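Local structure of lectin (Pleurotus ostreatus, 6LI7) at residues D259-L264 and N298-G303; G229-G234 and G304-I309; Y265-T270 and T291-A296. The protein binds sugars such as N-acetylgalactosamine at a calcium ion and is probably secreted, as a mushroom lectin. One frame throughout, in Å; residues are numbered along the deposited sequence.

Contact 1. Residues D259-L264 and N298-G303; sequences DDRYTL and NATNGG. With CA (calcium ion), chain E; NGA (2-acetamido-2-deoxy-beta-D-galactopyranose), chain I; NAG (2-acetamido-2-deoxy-beta-D-glucopyranose), chain D.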
loop_
_atom_site.group_PDB
_atom_site.type_symbol
_atom_site.label_atom_id
_atom_site.label_comp_id
_atom_site.label_asym_id
_atom_site.label_seq_id
_atom_site.Cartn_x
_atom_site.Cartn_y
_atom_site.Cartn_z
ATOM N N ASP A 259 17.534 -9.134 -10.954
ATOM C CA ASP A 259 18.272 -10.031 -11.855
ATOM C C ASP A 259 19.751 -10.116 -11.431
ATOM O O ASP A 259 20.413 -9.104 -11.632
ATOM C CB ASP A 259 18.170 -9.545 -13.290
ATOM C CG ASP A 259 18.905 -10.438 -14.282
ATOM O OD1 ASP A 259 19.689 -11.308 -13.833
ATOM O OD2 ASP A 259 18.631 -10.287 -15.482
ATOM N N ASP A 260 20.003 -10.975 -10.462
ATOM C CA ASP A 260 19.663 -12.425 -10.400
ATOM C C ASP A 260 19.061 -12.639 -9.017
ATOM O O ASP A 260 18.168 -13.478 -8.873
ATOM C CB ASP A 260 20.846 -13.341 -10.723
ATOM C CG ASP A 260 20.945 -13.605 -12.211
ATOM O OD1 ASP A 260 20.018 -14.288 -12.711
ATOM O OD2 ASP A 260 21.867 -13.040 -12.873
ATOM N N ARG A 261 19.497 -11.849 -8.014
ATOM C CA ARG A 261 19.127 -12.111 -6.598
ATOM C C ARG A 261 19.448 -10.869 -5.754
ATOM O O ARG A 261 20.145 -9.978 -6.256
ATOM C CB ARG A 261 19.875 -13.353 -6.097
ATOM C CG ARG A 261 21.386 -13.172 -5.955
ATOM C CD ARG A 261 22.239 -14.430 -5.756
ATOM N NE ARG A 261 21.495 -15.449 -5.047
ATOM C CZ ARG A 261 21.048 -16.586 -5.592
ATOM N NH1 ARG A 261 21.333 -16.876 -6.854
ATOM N NH2 ARG A 261 20.315 -17.428 -4.875
ATOM N N TYR A 262 18.864 -10.742 -4.560
ATOM C CA TYR A 262 19.098 -9.548 -3.713
ATOM C C TYR A 262 18.986 -10.003 -2.264
ATOM O O TYR A 262 18.349 -11.051 -1.982
ATOM C CB TYR A 262 18.140 -8.366 -3.993
ATOM C CG TYR A 262 16.734 -8.676 -3.554
ATOM C CD1 TYR A 262 15.882 -9.425 -4.362
ATOM C CD2 TYR A 262 16.338 -8.417 -2.257
ATOM C CE1 TYR A 262 14.625 -9.824 -3.906
ATOM C CE2 TYR A 262 15.121 -8.853 -1.770
ATOM C CZ TYR A 262 14.247 -9.541 -2.601
ATOM O OH TYR A 262 13.062 -9.959 -2.078
ATOM N N THR A 263 19.536 -9.170 -1.385
ATOM C CA THR A 263 19.194 -9.128 0.049
ATOM C C THR A 263 18.925 -7.680 0.423
ATOM O O THR A 263 19.725 -6.772 -0.011
ATOM C CB THR A 263 20.330 -9.660 0.926
ATOM O OG1 THR A 263 20.660 -10.957 0.444
ATOM C CG2 THR A 263 19.941 -9.732 2.392
ATOM N N LEU A 264 17.861 -7.482 1.190
ATOM C CA LEU A 264 17.329 -6.142 1.467
ATOM C C LEU A 264 17.514 -5.904 2.963
ATOM O O LEU A 264 17.161 -6.817 3.717
ATOM C CB LEU A 264 15.845 -6.119 1.130
ATOM C CG LEU A 264 15.081 -4.871 1.545
ATOM C CD1 LEU A 264 15.582 -3.634 0.827
ATOM C CD2 LEU A 264 13.601 -5.069 1.264
ATOM N N ASN A 298 22.021 -5.538 -1.303
ATOM C CA ASN A 298 23.094 -6.300 -1.954
ATOM C C ASN A 298 22.443 -7.123 -3.075
ATOM O O ASN A 298 21.753 -8.096 -2.752
ATOM C CB ASN A 298 23.787 -7.204 -0.926
ATOM C CG ASN A 298 24.780 -8.148 -1.573
ATOM O OD1 ASN A 298 25.095 -8.036 -2.773
ATOM N ND2 ASN A 298 25.290 -9.064 -0.774
ATOM N N ALA A 299 22.670 -6.749 -4.326
ATOM C CA ALA A 299 22.119 -7.459 -5.517
ATOM C C ALA A 299 23.268 -8.130 -6.260
ATOM O O ALA A 299 24.313 -7.496 -6.399
ATOM C CB ALA A 299 21.360 -6.521 -6.432
ATOM N N THR A 300 23.057 -9.362 -6.727
ATOM C CA THR A 300 24.117 -10.178 -7.351
ATOM C C THR A 300 23.710 -10.535 -8.784
ATOM O O THR A 300 22.610 -11.043 -8.959
ATOM C CB THR A 300 24.395 -11.398 -6.464
ATOM O OG1 THR A 300 24.749 -10.985 -5.132
ATOM C CG2 THR A 300 25.491 -12.278 -7.030
ATOM N N ASN A 301 24.600 -10.301 -9.739
ATOM C CA ASN A 301 24.514 -10.798 -11.134
ATOM C C ASN A 301 25.276 -12.135 -11.278
ATOM O O ASN A 301 26.491 -12.196 -11.025
ATOM C CB ASN A 301 24.982 -9.754 -12.147
ATOM C CG ASN A 301 24.702 -10.226 -13.577
ATOM O OD1 ASN A 301 23.808 -11.047 -13.758
ATOM N ND2 ASN A 301 25.472 -9.764 -14.555
ATOM N N GLY A 302 24.552 -13.187 -11.636
ATOM C CA GLY A 302 25.090 -14.519 -11.962
ATOM C C GLY A 302 25.618 -14.591 -13.388
ATOM O O GLY A 302 26.222 -15.609 -13.729
ATOM N N GLY A 303 25.372 -13.570 -14.206
ATOM C CA GLY A 303 25.698 -13.594 -15.639
ATOM C C GLY A 303 24.660 -12.858 -16.469
ATOM O O GLY A 303 23.481 -12.875 -16.102
HETATM CA CA CA E . 21.728 -11.880 -14.840
HETATM C C1 NGA I . 19.878 -14.903 -18.702
HETATM C C2 NGA I . 20.861 -14.757 -17.506
HETATM C C3 NGA I . 20.027 -14.399 -16.262
HETATM C C4 NGA I . 19.172 -13.178 -16.618
HETATM C C5 NGA I . 18.446 -13.279 -17.994
HETATM C C6 NGA I . 17.667 -12.013 -18.279
HETATM C C7 NGA I . 23.014 -15.954 -17.726
HETATM C C8 NGA I . 23.729 -17.239 -17.397
HETATM N N2 NGA I . 21.729 -15.950 -17.350
HETATM O O1 NGA I . 20.512 -15.386 -19.834
HETATM O O3 NGA I . 20.846 -14.036 -15.088
HETATM O O4 NGA I . 20.081 -12.010 -16.604
HETATM O O5 NGA I . 19.445 -13.556 -19.033
HETATM O O6 NGA I . 16.943 -12.074 -19.464
HETATM O O7 NGA I . 23.624 -15.025 -18.314
HETATM C C1 NAG D . 26.213 -10.076 -1.201
HETATM C C2 NAG D . 27.069 -10.699 -0.079
HETATM C C3 NAG D . 28.031 -11.687 -0.730
HETATM C C4 NAG D . 27.131 -12.866 -1.109
HETATM C C5 NAG D . 26.128 -12.301 -2.115
HETATM C C6 NAG D . 25.095 -13.297 -2.578
HETATM C C7 NAG D . 28.416 -8.891 0.702
HETATM C C8 NAG D . 28.675 -7.952 1.839
HETATM N N2 NAG D . 27.562 -9.789 0.954
HETATM O O3 NAG D . 29.023 -12.106 0.183
HETATM O O4 NAG D . 27.891 -14.034 -1.517
HETATM O O5 NAG D . 25.386 -11.209 -1.548
HETATM O O6 NAG D . 24.293 -13.597 -1.472
HETATM O O7 NAG D . 28.854 -8.952 -0.423
#
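The calcium and sugar site of the lectin sits where Asp-260, after strand 249-259, meets Asn-301 at the end of strand 293-301. Asp-259 OD1, Asp-260 OD2, Asn-301 OD1 and Gly-303 O all bind the calcium ion. Asp-260 OD2 lies 2.3 Å from the metal and also accepts Gly-302 N at 3.0 Å, from above the carboxylate plane. Asn-301 has CG anti to its backbone N (chi1 -172°), which brings OD1 to the ion at 2.5 Å. The same OD1 takes Gly-303 N at 3.0 Å, an Asx turn that shapes the loop. The sugar adds its O3 and O4, and Pro-305 O completes the shell. Asp-259 OD2 lies 2.5 Å from sugar O4 and is hydrogen-bonded to Trp-364 NE1. Asp-260 OD1 lies 2.5 Å from sugar O3.

Away from the metal the strands pair antiparallel. Thr-300 N bonds Arg-261 O, and Thr-263 and Asn-298 exchange two backbone bonds. Arg-261 and Thr-300 run side by side, with CG of Arg-261 3.5 Å from CB of Thr-300. On the same face Asn-298 ND2 is linked covalently to an N-acetylglucosamine, the N-glycosylated asparagine of the sequon Asn-298, Ala-299, Thr-300. The peptide from Asp-259 to Asp-260 is twisted but nearer cis than trans. An Asp pair joined in this way, with an Asn at the end of the neighbouring strand, resembles the DcisD calcium motif of PA14-type fungal adhesins.

Contact 2. Residues G229-G234 and G304-I309; sequences GAAPVG and GPAGVI. With CA (calcium ion), chain E; NGA (2-acetamido-2-deoxy-beta-D-galactopyranose), chain I.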
loop_
_atom_site.group_PDB
_atom_site.type_symbol
_atom_site.label_atom_id
_atom_site.label_comp_id
_atom_site.label_asym_id
_atom_site.label_seq_id
_atom_site.Cartn_x
_atom_site.Cartn_y
_atom_site.Cartn_z
ATOM N N GLY A 229 23.776 -4.203 -22.529
ATOM C CA GLY A 229 22.772 -5.229 -22.178
ATOM C C GLY A 229 23.308 -6.331 -21.281
ATOM O O GLY A 229 22.653 -7.383 -21.143
ATOM N N ALA A 230 24.466 -6.136 -20.674
ATOM C CA ALA A 230 25.037 -7.142 -19.756
ATOM C C ALA A 230 25.878 -6.414 -18.714
ATOM O O ALA A 230 26.257 -5.226 -18.923
ATOM C CB ALA A 230 25.837 -8.185 -20.515
ATOM N N ALA A 231 26.102 -7.071 -17.595
ATOM C CA ALA A 231 26.987 -6.513 -16.557
ATOM C C ALA A 231 27.867 -7.638 -16.103
ATOM O O ALA A 231 27.459 -8.788 -16.248
ATOM C CB ALA A 231 26.192 -5.991 -15.392
ATOM N N PRO A 232 28.992 -7.330 -15.431
ATOM C CA PRO A 232 29.868 -8.374 -14.914
ATOM C C PRO A 232 29.155 -9.247 -13.885
ATOM O O PRO A 232 28.156 -8.817 -13.277
ATOM C CB PRO A 232 31.055 -7.609 -14.314
ATOM C CG PRO A 232 31.000 -6.252 -14.965
ATOM C CD PRO A 232 29.544 -5.979 -15.267
ATOM N N VAL A 233 29.656 -10.473 -13.755
ATOM C CA VAL A 233 29.272 -11.391 -12.653
ATOM C C VAL A 233 29.752 -10.722 -11.365
ATOM O O VAL A 233 30.806 -10.116 -11.397
ATOM C CB VAL A 233 29.861 -12.797 -12.832
ATOM C CG1 VAL A 233 29.537 -13.671 -11.632
ATOM C CG2 VAL A 233 29.362 -13.443 -14.131
ATOM N N GLY A 234 28.951 -10.716 -10.311
ATOM C CA GLY A 234 29.365 -10.062 -9.052
ATOM C C GLY A 234 28.227 -9.391 -8.309
ATOM O O GLY A 234 27.075 -9.317 -8.857
ATOM N N GLY A 304 25.118 -12.271 -17.567
ATOM C CA GLY A 304 24.319 -11.555 -18.558
ATOM C C GLY A 304 23.741 -10.279 -17.967
ATOM O O GLY A 304 24.425 -9.589 -17.193
ATOM N N PRO A 305 22.503 -9.921 -18.390
ATOM C CA PRO A 305 21.839 -8.697 -17.943
ATOM C C PRO A 305 21.750 -8.733 -16.409
ATOM O O PRO A 305 21.774 -9.849 -15.762
ATOM C CB PRO A 305 20.438 -8.734 -18.606
ATOM C CG PRO A 305 20.619 -9.644 -19.839
ATOM C CD PRO A 305 21.673 -10.651 -19.378
ATOM N N ALA A 306 21.603 -7.543 -15.840
ATOM C CA ALA A 306 21.446 -7.374 -14.382
ATOM C C ALA A 306 20.621 -6.123 -14.103
ATOM O O ALA A 306 20.710 -5.131 -14.876
ATOM C CB ALA A 306 22.811 -7.287 -13.729
ATOM N N GLY A 307 19.932 -6.139 -12.972
ATOM C CA GLY A 307 19.171 -4.958 -12.520
ATOM C C GLY A 307 18.478 -5.234 -11.220
ATOM O O GLY A 307 18.209 -6.414 -10.873
ATOM N N VAL A 308 18.206 -4.167 -10.479
ATOM C CA VAL A 308 17.332 -4.284 -9.299
ATOM C C VAL A 308 16.263 -3.203 -9.438
ATOM O O VAL A 308 16.513 -2.148 -10.004
ATOM C CB VAL A 308 18.141 -4.260 -7.992
ATOM C CG1 VAL A 308 18.896 -2.951 -7.813
ATOM C CG2 VAL A 308 17.235 -4.528 -6.821
ATOM N N ILE A 309 15.050 -3.538 -9.018
ATOM C CA ILE A 309 13.903 -2.615 -9.155
ATOM C C ILE A 309 13.097 -2.689 -7.876
ATOM O O ILE A 309 12.937 -3.772 -7.336
ATOM C CB ILE A 309 13.047 -2.918 -10.405
ATOM C CG1 ILE A 309 12.008 -1.816 -10.625
ATOM C CG2 ILE A 309 12.416 -4.311 -10.329
ATOM C CD1 ILE A 309 11.311 -1.911 -11.978
HETATM CA CA CA E . 21.728 -11.880 -14.840
HETATM C C1 NGA I . 19.878 -14.903 -18.702
HETATM C C2 NGA I . 20.861 -14.757 -17.506
HETATM C C3 NGA I . 20.027 -14.399 -16.262
HETATM C C4 NGA I . 19.172 -13.178 -16.618
HETATM C C5 NGA I . 18.446 -13.279 -17.994
HETATM C C6 NGA I . 17.667 -12.013 -18.279
HETATM C C7 NGA I . 23.014 -15.954 -17.726
HETATM C C8 NGA I . 23.729 -17.239 -17.397
HETATM N N2 NGA I . 21.729 -15.950 -17.350
HETATM O O1 NGA I . 20.512 -15.386 -19.834
HETATM O O3 NGA I . 20.846 -14.036 -15.088
HETATM O O4 NGA I . 20.081 -12.010 -16.604
HETATM O O5 NGA I . 19.445 -13.556 -19.033
HETATM O O6 NGA I . 16.943 -12.074 -19.464
HETATM O O7 NGA I . 23.624 -15.025 -18.314
#
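The ring of Pro-305 lies between Gly-229 O on one face and the O4 hydroxyl of the bound N-acetylgalactosamine on the other. Gly-229 O stands over the ring, 3.3 Å from CG and 3.6 Å from CB of Pro-305. On the opposite face, the sugar O4 comes within 3.5 Å of Pro-305 CD, and the ring oxygen O5 of the sugar approaches the same carbon. The proline is therefore part of the wall of the sugar pocket, and Gly-229 and Ala-230 back it. The other flat group is the peptide of Gly-304, which leads into the ring at its nitrogen edge. Its oxygen receives Ala-231 N at 3.1 Å. The bond is nearly straight (169° at the hydrogen), but the donor stands 47° out of the carbonyl plane. Asn-301 ND2 gives a second bond to Gly-304 O, and Ala-230 CA adds a CH...O contact to it at 3.6 Å. The same ND2 also bonds Pro-232 O, so one amide group links the 229-234 loop to the metal site.

The loop belongs to a calcium-dependent lectin site. Pro-305 O binds the calcium ion at 2.2 Å. Gly-304 has a positive phi of 67°, which helps turn the chain from Gly-303 O, another calcium ligand, toward Pro-305 O.

Past the proline, the methyl groups of Ala-231 and Ala-306 meet at 4.0 Å. Trp-222 of strand 219-222 touches both. Beyond them, Gly-234 starts strand 234-242, while Gly-307 starts strand 307-316.

Contact 3. Residues Y265-T270 and T291-A296; sequences YVNGAT and TFNTFA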
loop_
_atom_site.group_PDB
_atom_site.type_symbol
_atom_site.label_atom_id
_atom_site.label_comp_id
_atom_site.label_asym_id
_atom_site.label_seq_id
_atom_site.Cartn_x
_atom_site.Cartn_y
_atom_site.Cartn_z
ATOM N N TYR A 265 17.905 -4.681 3.310
ATOM C CA TYR A 265 18.202 -4.209 4.696
ATOM C C TYR A 265 17.501 -2.889 4.917
ATOM O O TYR A 265 17.459 -2.089 4.006
ATOM C CB TYR A 265 19.705 -3.986 4.880
ATOM C CG TYR A 265 20.515 -5.233 4.668
ATOM C CD1 TYR A 265 21.007 -5.563 3.412
ATOM C CD2 TYR A 265 20.778 -6.077 5.729
ATOM C CE1 TYR A 265 21.724 -6.730 3.231
ATOM C CE2 TYR A 265 21.493 -7.242 5.565
ATOM C CZ TYR A 265 21.984 -7.547 4.315
ATOM O OH TYR A 265 22.630 -8.722 4.168
ATOM N N VAL A 266 16.958 -2.678 6.104
ATOM C CA VAL A 266 16.386 -1.360 6.507
ATOM C C VAL A 266 17.038 -0.992 7.851
ATOM O O VAL A 266 17.033 -1.852 8.746
ATOM C CB VAL A 266 14.858 -1.433 6.662
ATOM C CG1 VAL A 266 14.288 -0.081 7.006
ATOM C CG2 VAL A 266 14.203 -1.956 5.393
ATOM N N ASN A 267 17.640 0.187 7.936
ATOM C CA ASN A 267 18.428 0.647 9.113
ATOM C C ASN A 267 19.375 -0.449 9.565
ATOM O O ASN A 267 19.425 -0.664 10.724
ATOM C CB ASN A 267 17.454 1.054 10.207
ATOM C CG ASN A 267 16.578 2.178 9.688
ATOM O OD1 ASN A 267 17.044 2.982 8.857
ATOM N ND2 ASN A 267 15.312 2.215 10.100
ATOM N N GLY A 268 19.994 -1.191 8.658
ATOM C CA GLY A 268 20.986 -2.224 8.986
ATOM C C GLY A 268 20.387 -3.566 9.309
ATOM O O GLY A 268 21.158 -4.512 9.388
ATOM N N ALA A 269 19.079 -3.712 9.494
ATOM C CA ALA A 269 18.517 -5.053 9.817
ATOM C C ALA A 269 18.039 -5.749 8.516
ATOM O O ALA A 269 17.540 -5.080 7.618
ATOM C CB ALA A 269 17.403 -4.919 10.820
ATOM N N THR A 270 18.214 -7.054 8.434
ATOM C CA THR A 270 17.791 -7.907 7.312
ATOM C C THR A 270 16.277 -7.881 7.233
ATOM O O THR A 270 15.658 -8.094 8.243
ATOM C CB THR A 270 18.354 -9.315 7.465
ATOM O OG1 THR A 270 19.751 -9.131 7.651
ATOM C CG2 THR A 270 18.189 -10.175 6.227
ATOM N N THR A 291 12.073 9.396 11.877
ATOM C CA THR A 291 12.497 10.493 10.957
ATOM C C THR A 291 13.524 10.033 9.939
ATOM O O THR A 291 13.635 10.716 8.929
ATOM C CB THR A 291 13.010 11.714 11.736
ATOM O OG1 THR A 291 14.093 11.215 12.526
ATOM C CG2 THR A 291 11.908 12.348 12.551
ATOM N N PHE A 292 14.273 8.961 10.191
ATOM C CA PHE A 292 15.425 8.632 9.340
ATOM C C PHE A 292 15.410 7.146 9.072
ATOM O O PHE A 292 15.639 6.341 10.028
ATOM C CB PHE A 292 16.744 9.118 9.982
ATOM C CG PHE A 292 17.993 9.026 9.123
ATOM C CD1 PHE A 292 18.655 7.823 8.931
ATOM C CD2 PHE A 292 18.549 10.166 8.551
ATOM C CE1 PHE A 292 19.809 7.741 8.144
ATOM C CE2 PHE A 292 19.690 10.084 7.765
ATOM C CZ PHE A 292 20.321 8.870 7.566
ATOM N N ASN A 293 15.331 6.784 7.781
ATOM C CA ASN A 293 15.344 5.341 7.417
ATOM C C ASN A 293 16.197 5.097 6.171
ATOM O O ASN A 293 16.028 5.824 5.187
ATOM C CB ASN A 293 13.899 4.874 7.249
ATOM C CG ASN A 293 13.164 4.827 8.573
ATOM O OD1 ASN A 293 13.332 3.878 9.363
ATOM N ND2 ASN A 293 12.322 5.812 8.771
ATOM N N THR A 294 17.057 4.086 6.232
ATOM C CA THR A 294 18.002 3.745 5.151
ATOM C C THR A 294 17.667 2.354 4.584
ATOM O O THR A 294 17.669 1.384 5.327
ATOM C CB THR A 294 19.468 3.868 5.581
ATOM O OG1 THR A 294 19.697 5.261 5.814
ATOM C CG2 THR A 294 20.404 3.488 4.453
ATOM N N PHE A 295 17.400 2.293 3.283
ATOM C CA PHE A 295 17.176 1.020 2.560
ATOM C C PHE A 295 18.484 0.705 1.848
ATOM O O PHE A 295 19.039 1.552 1.109
ATOM C CB PHE A 295 15.976 1.165 1.631
ATOM C CG PHE A 295 14.723 1.624 2.324
ATOM C CD1 PHE A 295 14.444 2.974 2.483
ATOM C CD2 PHE A 295 13.803 0.707 2.801
ATOM C CE1 PHE A 295 13.290 3.402 3.136
ATOM C CE2 PHE A 295 12.650 1.135 3.445
ATOM C CZ PHE A 295 12.392 2.474 3.619
ATOM N N ALA A 296 18.951 -0.506 2.047
ATOM C CA ALA A 296 20.186 -0.975 1.404
ATOM C C ALA A 296 19.955 -2.368 0.791
ATOM O O ALA A 296 19.248 -3.202 1.363
ATOM C CB ALA A 296 21.321 -0.945 2.423
HETATM O O HOH W 1 19.799 -0.603 5.733
#
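Backbone hydrogen bonds join Tyr-265 to Ala-296 in an antiparallel pair. Tyr-265 N reaches Ala-296 O at 2.8 Å, and Ala-296 N returns a bond of 2.9 Å to Tyr-265 O. Two residues on, Asn-267 N bonds Thr-294 O in the carbonyl plane. A water bridges the turn and strand 293-301, accepting from Gly-268 N and donating to Thr-294 O.

Side-chain amides carry the next bonds. Asn-267 OD1 accepts Thr-294 N at 2.8 Å. Asn-267 ND2 donates to Asn-293 OD1 at 2.7 Å, in its own amide plane and with a nearly straight 165° at the hydrogen. Both ends of this amide are gripped, which fixes its flip. The two asparagine amide planes are 32° apart. Asn-267 has CG beside the backbone N (chi1 -60°), and this turns the amide back along strand 293-301.

Apolar contacts are few. Val-266 and Phe-295 point the same way, with CG2 of Val-266 3.7 Å from CD2 of Phe-295. On the other face CB of Tyr-265 meets CB of Ala-296 at 4.2 Å.

At the edge of the tyrosine ring lies Ala-296 O; this ring meets Phe-340 at a steep angle.

A type I' turn from Val-266 to Ala-269 links strands 261-266 and 269-274. Strand 293-301 runs between 261-266 and 234-242, while Ile-285 of strand 281-285, in the sheet that holds strands 249-259 and 307-316, packs on Val-266 and Phe-295.

In the fold
From the N terminus, the chain first reaches 229-234, which contact 2 joins to 304-309 across 69 residues. Inside that loop lies contact 1, closing 259-264 on 298-303, and inside that again contact 3, closing 265-270 on 291-296. None of the three cross. Contacts 1 and 3 follow one strand pair, 261-266 with 293-301, in the seven-stranded sheet, with centres about 18 Å apart. Contacts 1 and 2 have centres about 8 Å apart and share the calcium ion and the sugar. Contact 2 brings in strand 307-316, whose sheet also holds 249-259, so the metal end ties it to the seven-stranded sheet. Contact 3 lies toward the other end, away from the ligand sites.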